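Local coordinates for uncharacterized protein (Desulfovibrio piger, PDB 4LG3) that is of unknown function, being a bacterial member of the DUF4875 family in the CamS-like clan, at residues A[6-11]-A[31-36]; A[23-28]-A[71-76]; A[89-94]-A[167-172]. One frame throughout, in Å; residues are numbered along the deposited sequence.

Contact 1. Residues A[6-11]-A[31-36]; sequences EAQFFA and IVLVEQ
F9 and A11 bind V34 and V32 backbone to backbone, so that the start of strand 10-18 runs antiparallel to strand 26-36. A11 and V32 form the hydrogen-bonded pair, and each satisfies the other's backbone N and O: A11 N gives its hydrogen to V32 O at 3.0 Å, and V32 N returns the bond to A11 O, also at 3.0 Å. Two residues on, V34 N donates to F9 O at 3.1 Å, a bond that is straight at hydrogen (166°). F9 O also accepts from a water that donates to V34 O as well, a bridge where the strands begin to part. Q8 belongs to the preceding loop: its NE2 reaches back to E6 O, its OE1 is held by R45, and its CB touches L33 CD2 at 3.7 Å.

The side chains fill in around this frame. With CG of F10 between the backbone N and the carbonyl carbon (chi1 70°), the ring lies across I31, whose CD1 makes an off-centre CH-pi contact 4.3 Å from the F10 ring centroid. A11 CB rests on V34 CG1 at 3.8 Å; so small a residue suits a place beside a branched valine. Main-chain bonds thus carry the pairing, and the polar groups engaged are those of the backbone; F10 packs on I31 and A11 on V34 beside these bonds, while a water adds a second bond to F9 O and links it to V34 O.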
ATOM      1  N   GLU A   6      11.010  11.974  -5.781  1.00 71.59           N
ATOM      2  CA  GLU A   6      10.315  11.593  -7.006  1.00 68.91           C
ATOM      3  C   GLU A   6       9.569  10.248  -6.834  1.00 61.83           C
ATOM      4  O   GLU A   6       9.897   9.444  -5.955  1.00 58.36           O
ATOM      5  CB  GLU A   6      11.319  11.516  -8.177  1.00 72.44           C
ATOM      6  CG  GLU A   6      10.707  11.815  -9.536  1.00 90.55           C
ATOM      7  CD  GLU A   6      11.100  10.828 -10.619  1.00119.50           C
ATOM      8  OE1 GLU A   6      12.141  11.060 -11.272  1.00122.93           O
ATOM      9  OE2 GLU A   6      10.380   9.818 -10.803  1.00107.25           O
ATOM     10  N   ALA A   7       8.569  10.022  -7.697  1.00 53.38           N
ATOM     11  CA  ALA A   7       7.736   8.839  -7.695  1.00 50.17           C
ATOM     12  C   ALA A   7       8.530   7.594  -8.074  1.00 53.17           C
ATOM     13  O   ALA A   7       9.423   7.649  -8.938  1.00 55.53           O
ATOM     14  CB  ALA A   7       6.567   9.024  -8.642  1.00 50.01           C
ATOM     15  N   GLN A   8       8.208   6.480  -7.418  1.00 46.52           N
ATOM     16  CA  GLN A   8       8.840   5.185  -7.666  1.00 45.82           C
ATOM     17  C   GLN A   8       8.060   4.400  -8.704  1.00 49.30           C
ATOM     18  O   GLN A   8       6.898   4.712  -8.930  1.00 47.62           O
ATOM     19  CB  GLN A   8       8.917   4.384  -6.368  1.00 45.18           C
ATOM     20  CG  GLN A   8       9.600   5.126  -5.232  1.00 50.12           C
ATOM     21  CD  GLN A   8      11.025   5.440  -5.575  1.00 59.39           C
ATOM     22  OE1 GLN A   8      11.881   4.549  -5.648  1.00 55.76           O
ATOM     23  NE2 GLN A   8      11.288   6.710  -5.876  1.00 45.68           N
ATOM     24  N   PHE A   9       8.698   3.402  -9.354  1.00 46.70           N
ATOM     25  CA  PHE A   9       8.002   2.539 -10.302  1.00 45.02           C
ATOM     26  C   PHE A   9       6.952   1.709  -9.591  1.00 45.05           C
ATOM     27  O   PHE A   9       7.190   1.156  -8.515  1.00 43.72           O
ATOM     28  CB  PHE A   9       8.950   1.636 -11.065  1.00 47.84           C
ATOM     29  CG  PHE A   9       9.905   2.398 -11.941  1.00 51.56           C
ATOM     30  CD1 PHE A   9       9.449   3.407 -12.785  1.00 54.84           C
ATOM     31  CD2 PHE A   9      11.268   2.117 -11.914  1.00 56.08           C
ATOM     32  CE1 PHE A   9      10.337   4.119 -13.593  1.00 58.27           C
ATOM     33  CE2 PHE A   9      12.153   2.815 -12.737  1.00 61.51           C
ATOM     34  CZ  PHE A   9      11.678   3.803 -13.582  1.00 59.88           C
ATOM     35  N   PHE A  10       5.762   1.684 -10.176  1.00 39.00           N
ATOM     36  CA  PHE A  10       4.669   0.937  -9.594  1.00 38.27           C
ATOM     37  C   PHE A  10       3.923   0.174 -10.672  1.00 41.65           C
ATOM     38  O   PHE A  10       4.105   0.404 -11.862  1.00 40.45           O
ATOM     39  CB  PHE A  10       3.714   1.867  -8.795  1.00 38.54           C
ATOM     40  CG  PHE A  10       2.893   2.823  -9.641  1.00 38.57           C
ATOM     41  CD1 PHE A  10       1.708   2.405 -10.246  1.00 39.15           C
ATOM     42  CD2 PHE A  10       3.294   4.142  -9.815  1.00 37.09           C
ATOM     43  CE1 PHE A  10       0.986   3.267 -11.067  1.00 38.37           C
ATOM     44  CE2 PHE A  10       2.551   5.013 -10.602  1.00 38.36           C
ATOM     45  CZ  PHE A  10       1.407   4.572 -11.229  1.00 36.01           C
ATOM     46  N   ALA A  11       3.092  -0.753 -10.233  1.00 38.41           N
ATOM     47  CA  ALA A  11       2.195  -1.525 -11.083  1.00 36.64           C
ATOM     48  C   ALA A  11       0.887  -1.717 -10.325  1.00 40.22           C
ATOM     49  O   ALA A  11       0.915  -1.979  -9.121  1.00 38.24           O
ATOM     50  CB  ALA A  11       2.813  -2.857 -11.446  1.00 37.69           C
ATOM     51  N   ILE A  31      -1.826  -0.342  -5.699  1.00 35.01           N
ATOM     52  CA  ILE A  31      -0.582  -0.420  -6.446  1.00 34.17           C
ATOM     53  C   ILE A  31       0.484  -1.062  -5.573  1.00 39.79           C
ATOM     54  O   ILE A  31       0.319  -1.153  -4.351  1.00 40.95           O
ATOM     55  CB  ILE A  31      -0.140   0.980  -7.011  1.00 36.37           C
ATOM     56  CG1 ILE A  31       0.130   2.009  -5.907  1.00 34.53           C
ATOM     57  CG2 ILE A  31      -1.137   1.505  -8.096  1.00 37.58           C
ATOM     58  CD1 ILE A  31       0.990   3.232  -6.335  1.00 41.18           C
ATOM     59  N   VAL A  32       1.572  -1.530  -6.207  1.00 35.54           N
ATOM     60  CA  VAL A  32       2.758  -2.080  -5.532  1.00 34.92           C
ATOM     61  C   VAL A  32       4.000  -1.486  -6.203  1.00 41.11           C
ATOM     62  O   VAL A  32       3.950  -1.141  -7.393  1.00 40.05           O
ATOM     63  CB  VAL A  32       2.857  -3.648  -5.484  1.00 37.41           C
ATOM     64  CG1 VAL A  32       1.782  -4.268  -4.601  1.00 36.74           C
ATOM     65  CG2 VAL A  32       2.864  -4.271  -6.885  1.00 36.96           C
ATOM     66  N   LEU A  33       5.127  -1.444  -5.457  1.00 39.33           N
ATOM     67  CA  LEU A  33       6.408  -1.019  -5.989  1.00 40.02           C
ATOM     68  C   LEU A  33       7.020  -2.149  -6.777  1.00 45.07           C
ATOM     69  O   LEU A  33       6.997  -3.300  -6.319  1.00 46.13           O
ATOM     70  CB  LEU A  33       7.372  -0.578  -4.888  1.00 40.46           C
ATOM     71  CG  LEU A  33       6.994   0.631  -4.060  1.00 43.93           C
ATOM     72  CD1 LEU A  33       8.084   0.922  -3.058  1.00 44.71           C
ATOM     73  CD2 LEU A  33       6.666   1.861  -4.940  1.00 42.06           C
ATOM     74  N   VAL A  34       7.576  -1.831  -7.951  1.00 40.12           N
ATOM     75  CA  VAL A  34       8.220  -2.835  -8.802  1.00 39.87           C
ATOM     76  C   VAL A  34       9.646  -2.432  -9.163  1.00 45.15           C
ATOM     77  O   VAL A  34      10.050  -1.273  -9.015  1.00 44.28           O
ATOM     78  CB  VAL A  34       7.413  -3.162 -10.089  1.00 42.51           C
ATOM     79  CG1 VAL A  34       6.043  -3.746  -9.743  1.00 41.55           C
ATOM     80  CG2 VAL A  34       7.292  -1.945 -11.008  1.00 41.36           C
ATOM     81  N   GLU A  35      10.409  -3.412  -9.650  1.00 44.28           N
ATOM     82  CA  GLU A  35      11.761  -3.177 -10.175  1.00 45.66           C
ATOM     83  C   GLU A  35      12.036  -4.152 -11.297  1.00 49.53           C
ATOM     84  O   GLU A  35      11.335  -5.149 -11.408  1.00 46.78           O
ATOM     85  CB  GLU A  35      12.831  -3.280  -9.068  1.00 47.40           C
ATOM     86  CG  GLU A  35      13.012  -4.672  -8.493  1.00 54.95           C
ATOM     87  CD  GLU A  35      14.013  -4.747  -7.364  1.00 75.13           C
ATOM     88  OE1 GLU A  35      15.115  -4.171  -7.502  1.00 78.78           O
ATOM     89  OE2 GLU A  35      13.696  -5.386  -6.338  1.00 73.61           O
ATOM     90  N   GLN A  36      13.073  -3.896 -12.099  1.00 51.63           N
ATOM     91  CA  GLN A  36      13.534  -4.827 -13.147  1.00 53.21           C
ATOM     92  C   GLN A  36      14.537  -5.803 -12.585  1.00 59.34           C
ATOM     93  O   GLN A  36      15.455  -5.375 -11.870  1.00 56.32           O
ATOM     94  CB  GLN A  36      14.228  -4.094 -14.291  1.00 56.16           C
ATOM     95  CG  GLN A  36      13.385  -3.128 -15.053  1.00 69.09           C
ATOM     96  CD  GLN A  36      14.096  -2.745 -16.320  1.00 82.00           C
ATOM     97  OE1 GLN A  36      14.144  -3.516 -17.287  1.00 73.84           O
ATOM     98  NE2 GLN A  36      14.693  -1.561 -16.333  1.00 74.87           N
TER
HETATM   99  O   HOH W   1       9.805   0.752  -7.020  1.00 48.39           O

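Contact 2. Residues A[23-28]-A[71-76]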
ATOM      1  N   GLY A  23     -23.209  11.159 -11.161  1.00 57.86           N
ATOM      2  CA  GLY A  23     -22.367  12.085 -11.918  1.00 58.50           C
ATOM      3  C   GLY A  23     -20.979  12.312 -11.343  1.00 61.76           C
ATOM      4  O   GLY A  23     -20.344  13.326 -11.635  1.00 63.65           O
ATOM      5  N   ARG A  24     -20.499  11.395 -10.507  1.00 56.30           N
ATOM      6  CA  ARG A  24     -19.208  11.556  -9.854  1.00 53.83           C
ATOM      7  C   ARG A  24     -18.558  10.191  -9.698  1.00 53.91           C
ATOM      8  O   ARG A  24     -18.729   9.518  -8.677  1.00 54.25           O
ATOM      9  CB  ARG A  24     -19.394  12.275  -8.509  1.00 53.64           C
ATOM     10  CG  ARG A  24     -18.102  12.732  -7.892  1.00 55.39           C
ATOM     11  CD  ARG A  24     -18.292  13.904  -6.973  1.00 52.89           C
ATOM     12  NE  ARG A  24     -16.978  14.379  -6.545  1.00 59.00           N
ATOM     13  CZ  ARG A  24     -16.325  15.382  -7.118  1.00 67.79           C
ATOM     14  NH1 ARG A  24     -16.888  16.076  -8.101  1.00 53.58           N
ATOM     15  NH2 ARG A  24     -15.112  15.711  -6.705  1.00 52.40           N
ATOM     16  N   LEU A  25     -17.842   9.787 -10.740  1.00 47.50           N
ATOM     17  CA  LEU A  25     -17.137   8.521 -10.813  1.00 46.54           C
ATOM     18  C   LEU A  25     -15.904   8.526  -9.911  1.00 49.52           C
ATOM     19  O   LEU A  25     -15.043   9.402 -10.027  1.00 50.36           O
ATOM     20  CB  LEU A  25     -16.728   8.197 -12.276  1.00 46.93           C
ATOM     21  CG  LEU A  25     -15.791   6.965 -12.501  1.00 50.20           C
ATOM     22  CD1 LEU A  25     -16.554   5.671 -12.466  1.00 49.91           C
ATOM     23  CD2 LEU A  25     -15.072   7.070 -13.832  1.00 52.94           C
ATOM     24  N   ARG A  26     -15.828   7.523  -9.034  1.00 43.71           N
ATOM     25  CA  ARG A  26     -14.691   7.265  -8.169  1.00 41.13           C
ATOM     26  C   ARG A  26     -13.897   6.069  -8.733  1.00 42.06           C
ATOM     27  O   ARG A  26     -14.493   5.098  -9.198  1.00 40.44           O
ATOM     28  CB  ARG A  26     -15.154   7.002  -6.743  1.00 37.29           C
ATOM     29  CG  ARG A  26     -14.020   6.800  -5.764  1.00 40.30           C
ATOM     30  CD  ARG A  26     -14.532   6.661  -4.351  1.00 38.93           C
ATOM     31  NE  ARG A  26     -13.421   6.419  -3.437  1.00 43.17           N
ATOM     32  CZ  ARG A  26     -13.438   6.672  -2.138  1.00 52.40           C
ATOM     33  NH1 ARG A  26     -14.532   7.150  -1.561  1.00 53.37           N
ATOM     34  NH2 ARG A  26     -12.359   6.451  -1.401  1.00 42.66           N
ATOM     35  N   TYR A  27     -12.565   6.151  -8.727  1.00 37.41           N
ATOM     36  CA  TYR A  27     -11.763   5.036  -9.209  1.00 36.41           C
ATOM     37  C   TYR A  27     -10.813   4.654  -8.116  1.00 40.40           C
ATOM     38  O   TYR A  27     -10.020   5.481  -7.667  1.00 39.70           O
ATOM     39  CB  TYR A  27     -11.064   5.384 -10.508  1.00 39.35           C
ATOM     40  CG  TYR A  27     -10.707   4.178 -11.348  1.00 44.47           C
ATOM     41  CD1 TYR A  27     -11.683   3.482 -12.059  1.00 48.43           C
ATOM     42  CD2 TYR A  27      -9.390   3.774 -11.494  1.00 45.04           C
ATOM     43  CE1 TYR A  27     -11.353   2.383 -12.856  1.00 49.68           C
ATOM     44  CE2 TYR A  27      -9.049   2.687 -12.291  1.00 46.87           C
ATOM     45  CZ  TYR A  27     -10.032   2.001 -12.984  1.00 54.72           C
ATOM     46  OH  TYR A  27      -9.676   0.947 -13.799  1.00 53.98           O
ATOM     47  N   ASN A  28     -10.944   3.422  -7.610  1.00 38.95           N
ATOM     48  CA  ASN A  28     -10.104   2.934  -6.504  1.00 38.17           C
ATOM     49  C   ASN A  28      -9.061   2.006  -7.050  1.00 40.36           C
ATOM     50  O   ASN A  28      -9.375   1.093  -7.827  1.00 40.22           O
ATOM     51  CB  ASN A  28     -10.928   2.266  -5.410  1.00 38.80           C
ATOM     52  CG  ASN A  28     -12.033   3.144  -4.887  1.00 51.12           C
ATOM     53  OD1 ASN A  28     -11.798   4.247  -4.413  1.00 41.92           O
ATOM     54  ND2 ASN A  28     -13.266   2.679  -4.996  1.00 52.52           N
ATOM     55  N   LYS A  71      -8.678   7.516 -16.577  1.00 46.06           N
ATOM     56  CA  LYS A  71     -10.033   6.974 -16.450  1.00 45.36           C
ATOM     57  C   LYS A  71     -11.114   8.068 -16.463  1.00 51.10           C
ATOM     58  O   LYS A  71     -12.308   7.734 -16.407  1.00 52.27           O
ATOM     59  CB  LYS A  71     -10.198   6.090 -15.181  1.00 44.89           C
ATOM     60  CG  LYS A  71      -9.136   5.015 -14.999  1.00 41.71           C
ATOM     61  CD  LYS A  71      -9.078   3.943 -16.053  1.00 41.92           C
ATOM     62  CE  LYS A  71      -7.808   3.147 -15.941  1.00 52.14           C
ATOM     63  NZ  LYS A  71      -7.813   1.978 -16.853  1.00 56.25           N
ATOM     64  N   ARG A  72     -10.709   9.357 -16.538  1.00 48.65           N
ATOM     65  CA  ARG A  72     -11.634  10.489 -16.522  1.00 51.33           C
ATOM     66  C   ARG A  72     -12.507  10.393 -15.266  1.00 52.53           C
ATOM     67  O   ARG A  72     -13.735  10.489 -15.331  1.00 54.17           O
ATOM     68  CB  ARG A  72     -12.478  10.556 -17.822  1.00 58.77           C
ATOM     69  CG  ARG A  72     -11.663  10.862 -19.081  1.00 81.27           C
ATOM     70  CD  ARG A  72     -12.547  10.822 -20.318  1.00109.47           C
ATOM     71  NE  ARG A  72     -12.448  12.042 -21.126  1.00135.06           N
ATOM     72  CZ  ARG A  72     -13.277  13.080 -21.034  1.00155.99           C
ATOM     73  NH1 ARG A  72     -14.277  13.067 -20.159  1.00140.55           N
ATOM     74  NH2 ARG A  72     -13.111  14.141 -21.817  1.00148.22           N
ATOM     75  N   ALA A  73     -11.857  10.129 -14.130  1.00 45.06           N
ATOM     76  CA  ALA A  73     -12.547  10.002 -12.856  1.00 43.10           C
ATOM     77  C   ALA A  73     -12.595  11.351 -12.129  1.00 46.51           C
ATOM     78  O   ALA A  73     -11.647  12.127 -12.198  1.00 45.66           O
ATOM     79  CB  ALA A  73     -11.870   8.939 -11.999  1.00 41.39           C
ATOM     80  N   ALA A  74     -13.687  11.614 -11.411  1.00 44.83           N
ATOM     81  CA  ALA A  74     -13.819  12.833 -10.609  1.00 45.73           C
ATOM     82  C   ALA A  74     -13.039  12.671  -9.280  1.00 49.96           C
ATOM     83  O   ALA A  74     -12.558  13.647  -8.696  1.00 50.97           O
ATOM     84  CB  ALA A  74     -15.297  13.116 -10.329  1.00 47.23           C
ATOM     85  N   VAL A  75     -12.930  11.424  -8.812  1.00 44.56           N
ATOM     86  CA  VAL A  75     -12.274  11.061  -7.554  1.00 43.58           C
ATOM     87  C   VAL A  75     -11.430   9.825  -7.788  1.00 46.84           C
ATOM     88  O   VAL A  75     -11.899   8.875  -8.424  1.00 45.59           O
ATOM     89  CB  VAL A  75     -13.305  10.800  -6.392  1.00 45.89           C
ATOM     90  CG1 VAL A  75     -12.607  10.660  -5.034  1.00 44.64           C
ATOM     91  CG2 VAL A  75     -14.365  11.870  -6.341  1.00 46.79           C
ATOM     92  N   VAL A  76     -10.208   9.813  -7.228  1.00 42.77           N
ATOM     93  CA  VAL A  76      -9.305   8.671  -7.351  1.00 39.76           C
ATOM     94  C   VAL A  76      -8.664   8.387  -6.010  1.00 42.71           C
ATOM     95  O   VAL A  76      -8.044   9.260  -5.422  1.00 43.63           O
ATOM     96  CB  VAL A  76      -8.235   8.879  -8.459  1.00 42.09           C
ATOM     97  CG1 VAL A  76      -7.281   7.692  -8.544  1.00 40.74           C
ATOM     98  CG2 VAL A  76      -8.880   9.126  -9.811  1.00 42.01           C
TER
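L25 O takes two bonds from the segment 71-76, from A74 N at 2.9 Å and V75 N at 3.2 Å. The next link runs the other way, from Y27 N to V75 O at 2.8 Å, giving the alternation of a parallel pairing in which R26 lies opposite V75 and Y27 opposite V76. Alongside, R26 NE donates to a lone pair of N28 OD1 at 2.9 Å; this bond, with R26 NH2 to S77 OG, holds the end of the chain, whose CG lies by V75 CB.

Packing begins with K71, whose chi1 of -50° sets CG over the face of the Y27 ring, 3.6 Å from its centroid, and whose bend at chi2 carries CD and CE on toward Y27 OH. Lysine suits this place because its methylenes cover the aromatic face; Y27 OH is bonded to E15. At the other end of the contact, the A74 methyl sits over one face of the R24 guanidinium, which D101 and G104 hold. V75 CG2 meets R24 NE at 3.6 Å.

The pairing sets strand 75-81, just after helix 53-71, beside strand 26-36. Strand 10-18 flanks 26-36 through backbone bonds of R26 and N28, V76 bonds to Y98 of strand 92-98, and its side chain packs on Y67 and A68 of the helix.

Contact 3. Residues A[89-94]-A[167-172]; sequences GKTVLA and VMLNPV
T91 meets L169 and N170 through its methyl group. Its chi1 of 59° places OG1 between the backbone N and the carbonyl carbon, and CG2 anti to the carbonyl carbon; this directs the methyl at the loop 167-172, where T91 CG2 lies 3.4 Å from L169 O and 3.5 Å from N170 CG. The two side chains of T91 and N170 meet at a slant, and the methyl packs against N170 CG. A threonine suits this spot because its two branches do different work: the methyl fills the interface, whereas OG1 is hydrogen-bonded to NE2 of Q131. That same NE2 also bonds to L169 O, so one glutamine of helix 125-137 ties together both sides of the contact.

L169 extends its branch in the other direction along the segment. With CG anti to the backbone N (chi1 175°) and chi2 at 60°, it brings CD1 to 4.0 Å from K90 N and 4.2 Å from G89 N, while L169 CG stands 4.1 Å from T91 CG2. The branched end of leucine thus rests, through CD1, on the backbone N atoms of G89 and K90. The CB bond of K90 points away from the loop, and its NZ bonds to G85 O.

No hydrogen bond crosses between the segments. The arrangement is a loop laid against the start of a strand with neighbours on both sides, 75-81 and 113-118: strand 92-98, which carries a classic beta bulge where L93 and A94 both face L80, is joined here to the loop that follows helix 149-160 and leads into strand 175-176.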
ATOM      1  N   GLY A  89      -1.202 -10.607   4.179  1.00 43.68           N
ATOM      2  CA  GLY A  89       0.076 -11.013   3.608  1.00 43.53           C
ATOM      3  C   GLY A  89       0.842  -9.801   3.111  1.00 46.94           C
ATOM      4  O   GLY A  89       1.847  -9.931   2.405  1.00 47.44           O
ATOM      5  N   LYS A  90       0.356  -8.599   3.478  1.00 42.02           N
ATOM      6  CA  LYS A  90       0.896  -7.304   3.044  1.00 41.66           C
ATOM      7  C   LYS A  90       0.318  -6.230   3.918  1.00 44.00           C
ATOM      8  O   LYS A  90      -0.644  -6.501   4.648  1.00 41.77           O
ATOM      9  CB  LYS A  90       0.548  -7.021   1.548  1.00 42.36           C
ATOM     10  CG  LYS A  90      -0.943  -6.792   1.335  1.00 32.91           C
ATOM     11  CD  LYS A  90      -1.434  -6.905  -0.092  1.00 40.87           C
ATOM     12  CE  LYS A  90      -2.913  -6.603  -0.103  1.00 36.21           C
ATOM     13  NZ  LYS A  90      -3.506  -6.888  -1.408  1.00 44.78           N
ATOM     14  N   THR A  91       0.902  -5.007   3.847  1.00 40.34           N
ATOM     15  CA  THR A  91       0.448  -3.837   4.608  1.00 38.50           C
ATOM     16  C   THR A  91       0.493  -2.599   3.728  1.00 38.63           C
ATOM     17  O   THR A  91       1.104  -2.611   2.681  1.00 36.06           O
ATOM     18  CB  THR A  91       1.274  -3.616   5.907  1.00 42.91           C
ATOM     19  OG1 THR A  91       2.655  -3.426   5.593  1.00 40.55           O
ATOM     20  CG2 THR A  91       1.073  -4.703   6.945  1.00 37.90           C
ATOM     21  N   VAL A  92      -0.132  -1.528   4.187  1.00 37.23           N
ATOM     22  CA  VAL A  92      -0.215  -0.222   3.540  1.00 36.61           C
ATOM     23  C   VAL A  92       1.061   0.555   3.799  1.00 40.97           C
ATOM     24  O   VAL A  92       1.424   0.770   4.953  1.00 41.50           O
ATOM     25  CB  VAL A  92      -1.458   0.569   4.057  1.00 38.50           C
ATOM     26  CG1 VAL A  92      -1.537   1.964   3.451  1.00 37.16           C
ATOM     27  CG2 VAL A  92      -2.727  -0.206   3.785  1.00 37.00           C
ATOM     28  N   LEU A  93       1.705   1.002   2.714  1.00 37.52           N
ATOM     29  CA  LEU A  93       2.885   1.858   2.747  1.00 36.96           C
ATOM     30  C   LEU A  93       2.506   3.343   2.535  1.00 41.83           C
ATOM     31  O   LEU A  93       3.192   4.225   3.038  1.00 43.58           O
ATOM     32  CB  LEU A  93       3.903   1.426   1.684  1.00 35.64           C
ATOM     33  CG  LEU A  93       4.590   0.073   1.851  1.00 38.58           C
ATOM     34  CD1 LEU A  93       5.701  -0.080   0.837  1.00 37.01           C
ATOM     35  CD2 LEU A  93       5.127  -0.140   3.299  1.00 40.55           C
ATOM     36  N   ALA A  94       1.415   3.618   1.801  1.00 36.63           N
ATOM     37  CA  ALA A  94       0.985   4.977   1.491  1.00 36.51           C
ATOM     38  C   ALA A  94      -0.403   4.981   0.915  1.00 39.55           C
ATOM     39  O   ALA A  94      -0.803   4.006   0.271  1.00 39.07           O
ATOM     40  CB  ALA A  94       1.957   5.622   0.474  1.00 38.02           C
ATOM     41  N   VAL A 167       9.147 -10.972  14.505  1.00 66.52           N
ATOM     42  CA  VAL A 167       8.050 -11.472  13.668  1.00 63.89           C
ATOM     43  C   VAL A 167       6.746 -10.688  13.940  1.00 67.94           C
ATOM     44  O   VAL A 167       6.184 -10.755  15.029  1.00 69.39           O
ATOM     45  CB  VAL A 167       7.837 -13.012  13.832  1.00 68.56           C
ATOM     46  CG1 VAL A 167       6.617 -13.504  13.059  1.00 66.27           C
ATOM     47  CG2 VAL A 167       9.076 -13.788  13.411  1.00 69.97           C
HETATM   48  N   MSE A 168       6.266  -9.970  12.918  1.00 63.42           N
HETATM   49  CA  MSE A 168       5.029  -9.188  12.919  1.00 60.85           C
HETATM   50  C   MSE A 168       4.623  -8.888  11.502  1.00 60.23           C
HETATM   51  O   MSE A 168       5.482  -8.813  10.611  1.00 60.27           O
HETATM   52  CB  MSE A 168       5.157  -7.896  13.725  1.00 63.59           C
HETATM   53  CG  MSE A 168       6.137  -6.890  13.137  1.00 70.85           C
HETATM   54 SE   MSE A 168       6.791  -5.789  14.574  0.75 81.94          SE
HETATM   55  CE  MSE A 168       8.034  -7.027  15.362  1.00 81.28           C
ATOM     56  N   LEU A 169       3.308  -8.725  11.288  1.00 52.11           N
ATOM     57  CA  LEU A 169       2.754  -8.419   9.989  1.00 48.04           C
ATOM     58  C   LEU A 169       3.052  -6.961   9.629  1.00 54.54           C
ATOM     59  O   LEU A 169       3.431  -6.685   8.487  1.00 53.35           O
ATOM     60  CB  LEU A 169       1.234  -8.718   9.946  1.00 45.90           C
ATOM     61  CG  LEU A 169       0.456  -8.336   8.643  1.00 46.07           C
ATOM     62  CD1 LEU A 169       0.997  -9.063   7.376  1.00 44.01           C
ATOM     63  CD2 LEU A 169      -1.019  -8.504   8.817  1.00 44.05           C
ATOM     64  N   ASN A 170       2.880  -6.040  10.603  1.00 53.40           N
ATOM     65  CA  ASN A 170       3.038  -4.611  10.391  1.00 52.45           C
ATOM     66  C   ASN A 170       4.240  -4.060  11.208  1.00 56.38           C
ATOM     67  O   ASN A 170       4.062  -3.598  12.346  1.00 57.09           O
ATOM     68  CB  ASN A 170       1.719  -3.885  10.725  1.00 53.67           C
ATOM     69  CG  ASN A 170       1.392  -2.733   9.800  1.00 83.80           C
ATOM     70  OD1 ASN A 170       2.270  -2.036   9.263  1.00 71.78           O
ATOM     71  ND2 ASN A 170       0.106  -2.513   9.594  1.00 81.28           N
ATOM     72  N   PRO A 171       5.469  -4.087  10.619  1.00 50.04           N
ATOM     73  CA  PRO A 171       6.641  -3.552  11.334  1.00 50.14           C
ATOM     74  C   PRO A 171       6.679  -2.032  11.396  1.00 53.86           C
ATOM     75  O   PRO A 171       7.475  -1.487  12.143  1.00 54.22           O
ATOM     76  CB  PRO A 171       7.834  -4.062  10.502  1.00 51.79           C
ATOM     77  CG  PRO A 171       7.316  -4.283   9.165  1.00 54.52           C
ATOM     78  CD  PRO A 171       5.840  -4.583   9.273  1.00 49.72           C
ATOM     79  N   VAL A 172       5.882  -1.346  10.561  1.00 51.83           N
ATOM     80  CA  VAL A 172       5.898   0.114  10.421  1.00 52.88           C
ATOM     81  C   VAL A 172       4.510   0.571   9.988  1.00 57.81           C
ATOM     82  O   VAL A 172       4.095   0.306   8.853  1.00 59.97           O
ATOM     83  CB  VAL A 172       6.994   0.589   9.391  1.00 56.69           C
ATOM     84  CG1 VAL A 172       6.832   2.052   9.048  1.00 55.79           C
ATOM     85  CG2 VAL A 172       8.415   0.336   9.887  1.00 58.54           C
TER

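Contacts 1 and 2 both use strand 26-36 and sit about 22 Å apart, centre to centre: contact 1 pairs it antiparallel with strand 10-18, contact 2 parallel with strand 75-81. Their grip is backbone hydrogen bonding. Contact 3, at the start of strand 92-98 in the same sheet, has none across its segments and relies on side-chain touches. All three are partly buried. Contact 3 lies nearest the chain's centre, about 9 Å away from its own centre, and contact 2 farthest, about 20 Å; contact 2 adds the R24 and K71 side chains, contact 3 the T91 methyl and L169. Contacts 2 and 3 lie on opposite sides of the chain's centre.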